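Side-chain contact in TetR family transcriptional regulator (Streptomyces coelicolor, PDB 6SRN), which probably represses transcription by binding operator DNA, and binds a furan carboxylic acid hormone that signals for antibiotic production: residues A[93-98]-A[110-115]. Residues are numbered along the deposited sequence; the frame is centred on the assembly and turned at random.
Sequences EEIRIQ and LHRAAQ
Arg-112 reaches from helix 102-119 to helix 88-96 and meets Glu-94 at the edge of its guanidinium group, Ile-95 over one face. The polar part is a salt bridge whose hydrogen bond, from Arg-112 NH1 to Glu-94 OE2 at 3.1 Å, is weak, with a bent N-H...O angle of 146°. The carboxylate lies at the guanidinium edge but is turned 56° from its plane. A water bridges the pair: it accepts from Arg-112 NH2 at 2.7 Å and donates to Glu-94 OE2 at 3.1 Å, so the same carboxylate oxygen is met directly, though weakly, and through the water. Arg-112 gets there on a chain extended from CG to NE, long enough to span helix backbones whose closest CA atoms, those of Ile-95 and Arg-112, are 10.6 Å apart. These helices follow one another in the all-helical ligand-binding part of a TetR-family regulator; Leu-110, two residues earlier and on another side of the helix, touches the bound furan ligand, whereas Arg-112 is not among the pocket residues. The apolar part is the Ile-95 side chain laid against the guanidinium face: Ile-95 CG1 sits over its centre, 3.7 Å from Arg-112 CZ, and Ile-95 CD1 lies 3.9 Å from Arg-112 NE. That nitrogen is engaged within its own helix, in a salt bridge to Glu-108, which also contacts buried Ile-95.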
ATOM      1  N   GLU A  93      23.342  -3.337 -10.438  1.00 11.14           N
ATOM      2  CA  GLU A  93      24.694  -3.556 -10.928  1.00 13.49           C
ATOM      3  C   GLU A  93      25.178  -2.379 -11.756  1.00 12.16           C
ATOM      4  O   GLU A  93      26.315  -1.969 -11.618  1.00 12.19           O
ATOM      5  CB  GLU A  93      24.774  -4.871 -11.728  1.00 14.84           C
ATOM      6  CG  GLU A  93      26.182  -5.258 -12.195  1.00 17.02           C
ATOM      7  CD  GLU A  93      27.148  -5.571 -11.051  1.00 16.80           C
ATOM      8  OE1 GLU A  93      26.762  -5.575  -9.848  1.00 20.60           O
ATOM      9  OE2 GLU A  93      28.341  -5.789 -11.355  1.00 20.82           O
ATOM     10  N   GLU A  94      24.316  -1.831 -12.601  1.00 12.50           N
ATOM     11  CA  GLU A  94      24.695  -0.666 -13.420  1.00 12.59           C
ATOM     12  C   GLU A  94      25.094   0.537 -12.518  1.00 12.24           C
ATOM     13  O   GLU A  94      26.032   1.274 -12.807  1.00 11.98           O
ATOM     14  CB  GLU A  94      23.505  -0.308 -14.305  1.00 15.97           C
ATOM     15  CG  GLU A  94      23.690   0.862 -15.256  1.00 19.76           C
ATOM     16  CD  GLU A  94      22.394   1.196 -15.962  1.00 23.45           C
ATOM     17  OE1 GLU A  94      21.680   0.255 -16.384  1.00 29.81           O
ATOM     18  OE2 GLU A  94      22.075   2.393 -16.084  1.00 27.05           O
ATOM     19  N   ILE A  95      24.355   0.708 -11.425  1.00 11.68           N
ATOM     20  CA  ILE A  95      24.621   1.794 -10.488  1.00 11.55           C
ATOM     21  C   ILE A  95      25.914   1.545  -9.683  1.00 12.04           C
ATOM     22  O   ILE A  95      26.770   2.420  -9.474  1.00 12.17           O
ATOM     23  CB  ILE A  95      23.409   1.973  -9.541  1.00 11.09           C
ATOM     24  CG1 ILE A  95      22.198   2.488 -10.324  1.00 11.10           C
ATOM     25  CG2 ILE A  95      23.748   2.944  -8.435  1.00 12.14           C
ATOM     26  CD1 ILE A  95      20.877   2.225  -9.671  1.00 11.34           C
ATOM     27  N   ARG A  96      26.080   0.304  -9.273  1.00 12.64           N
ATOM     28  CA  ARG A  96      27.245  -0.086  -8.493  1.00 14.37           C
ATOM     29  C   ARG A  96      28.555   0.166  -9.216  1.00 13.76           C
ATOM     30  O   ARG A  96      29.505   0.695  -8.626  1.00 13.83           O
ATOM     31  CB  ARG A  96      27.160  -1.583  -8.140  1.00 15.86           C
ATOM     32  CG  ARG A  96      28.279  -2.047  -7.230  1.00 18.10           C
ATOM     33  CD  ARG A  96      28.316  -3.573  -7.097  1.00 18.76           C
ATOM     34  NE  ARG A  96      28.783  -4.224  -8.308  1.00 20.59           N
ATOM     35  CZ  ARG A  96      30.069  -4.309  -8.654  1.00 23.95           C
ATOM     36  NH1 ARG A  96      31.020  -3.799  -7.857  1.00 25.92           N
ATOM     37  NH2 ARG A  96      30.420  -4.922  -9.788  1.00 24.65           N
ATOM     38  N   ILE A  97      28.604  -0.224 -10.464  1.00 13.68           N
ATOM     39  CA  ILE A  97      29.860  -0.099 -11.183  1.00 15.26           C
ATOM     40  C   ILE A  97      30.227   1.371 -11.473  1.00 15.42           C
ATOM     41  O   ILE A  97      31.339   1.673 -11.897  1.00 15.76           O
ATOM     42  CB  ILE A  97      29.899  -0.993 -12.408  1.00 16.42           C
ATOM     43  CG1 ILE A  97      28.972  -0.522 -13.520  1.00 16.83           C
ATOM     44  CG2 ILE A  97      29.563  -2.420 -12.027  1.00 17.18           C
ATOM     45  CD1 ILE A  97      29.461  -0.989 -14.861  1.00 18.19           C
ATOM     46  N   GLN A  98      29.316   2.287 -11.193  1.00 14.87           N
ATOM     47  CA  GLN A  98      29.649   3.712 -11.304  1.00 14.39           C
ATOM     48  C   GLN A  98      30.201   4.302 -10.023  1.00 14.44           C
ATOM     49  O   GLN A  98      30.613   5.473  -9.989  1.00 15.62           O
ATOM     50  CB  GLN A  98      28.437   4.424 -11.785  1.00 15.83           C
ATOM     51  CG  GLN A  98      28.163   4.005 -13.203  1.00 17.13           C
ATOM     52  CD  GLN A  98      26.972   4.749 -13.729  1.00 18.21           C
ATOM     53  OE1 GLN A  98      25.840   4.270 -13.668  1.00 21.74           O
ATOM     54  NE2 GLN A  98      27.224   5.931 -14.294  1.00 18.63           N
ATOM     55  N   LEU A 110      15.549   3.437  -5.816  1.00  7.57           N
ATOM     56  CA  LEU A 110      14.168   3.835  -5.518  1.00  7.36           C
ATOM     57  C   LEU A 110      13.739   5.032  -6.410  1.00  7.45           C
ATOM     58  O   LEU A 110      12.589   5.121  -6.837  1.00  6.90           O
ATOM     59  CB  LEU A 110      13.956   4.099  -4.011  1.00  7.66           C
ATOM     60  CG  LEU A 110      14.136   2.824  -3.171  1.00  7.67           C
ATOM     61  CD1 LEU A 110      14.179   3.229  -1.697  1.00  8.58           C
ATOM     62  CD2 LEU A 110      13.007   1.819  -3.406  1.00  8.49           C
ATOM     63  N   HIS A 111      14.656   5.923  -6.715  1.00  7.17           N
ATOM     64  CA  HIS A 111      14.404   6.970  -7.723  1.00  7.84           C
ATOM     65  C   HIS A 111      13.994   6.341  -9.039  1.00  7.79           C
ATOM     66  O   HIS A 111      12.976   6.715  -9.638  1.00  7.17           O
ATOM     67  CB  HIS A 111      15.717   7.753  -7.882  1.00  9.09           C
ATOM     68  CG  HIS A 111      15.679   8.873  -8.861  1.00 10.13           C
ATOM     69  ND1 HIS A 111      16.847   9.410  -9.378  1.00 13.60           N
ATOM     70  CD2 HIS A 111      14.669   9.485  -9.509  1.00 11.82           C
ATOM     71  CE1 HIS A 111      16.532  10.390 -10.229  1.00 13.37           C
ATOM     72  NE2 HIS A 111      15.212  10.468 -10.309  1.00 11.69           N
ATOM     73  N   ARG A 112      14.769   5.371  -9.507  1.00  7.94           N
ATOM     74  CA  ARG A 112      14.462   4.719 -10.748  1.00  8.43           C
ATOM     75  C   ARG A 112      13.125   3.946 -10.681  1.00  7.72           C
ATOM     76  O   ARG A 112      12.359   3.937 -11.641  1.00  7.79           O
ATOM     77  CB  ARG A 112      15.628   3.788 -11.132  1.00 10.00           C
ATOM     78  CG  ARG A 112      16.821   4.538 -11.661  1.00 11.62           C
ATOM     79  CD  ARG A 112      17.918   3.628 -12.156  1.00 14.79           C
ATOM     80  NE  ARG A 112      19.123   4.424 -12.382  1.00 17.35           N
ATOM     81  CZ  ARG A 112      20.192   4.020 -13.048  1.00 21.50           C
ATOM     82  NH1 ARG A 112      20.241   2.806 -13.575  1.00 22.93           N
ATOM     83  NH2 ARG A 112      21.227   4.861 -13.177  1.00 24.63           N
ATOM     84  N   ALA A 113      12.846   3.299  -9.549  1.00  7.37           N
ATOM     85  CA  ALA A 113      11.554   2.628  -9.390  1.00  7.32           C
ATOM     86  C   ALA A 113      10.436   3.605  -9.497  1.00  7.32           C
ATOM     87  O   ALA A 113       9.393   3.265 -10.085  1.00  7.10           O
ATOM     88  CB  ALA A 113      11.494   1.931  -8.056  1.00  7.76           C
ATOM     89  N   ALA A 114      10.548   4.784  -8.880  1.00  7.08           N
ATOM     90  CA  ALA A 114       9.457   5.758  -8.939  1.00  7.46           C
ATOM     91  C   ALA A 114       9.159   6.221 -10.358  1.00  7.70           C
ATOM     92  O   ALA A 114       7.984   6.265 -10.786  1.00  8.12           O
ATOM     93  CB  ALA A 114       9.779   6.946  -8.038  1.00  7.82           C
ATOM     94  N   GLN A 115      10.216   6.500 -11.138  1.00  8.30           N
ATOM     95  CA  GLN A 115      10.062   6.887 -12.537  1.00  8.40           C
ATOM     96  C   GLN A 115       9.450   5.741 -13.328  1.00  7.76           C
ATOM     97  O   GLN A 115       8.664   5.935 -14.242  1.00  7.74           O
ATOM     98  CB  GLN A 115      11.450   7.162 -13.166  1.00 10.24           C
ATOM     99  CG  GLN A 115      12.123   8.381 -12.660  1.00 12.62           C
ATOM    100  CD  GLN A 115      13.526   8.503 -13.250  1.00 11.45           C
ATOM    101  OE1 GLN A 115      14.359   7.622 -13.085  1.00 16.46           O
ATOM    102  NE2 GLN A 115      13.743   9.506 -14.060  1.00 15.50           N
TER
HETATM  103  O   HOH W   1      23.441   4.727 -14.630  1.00 39.75           O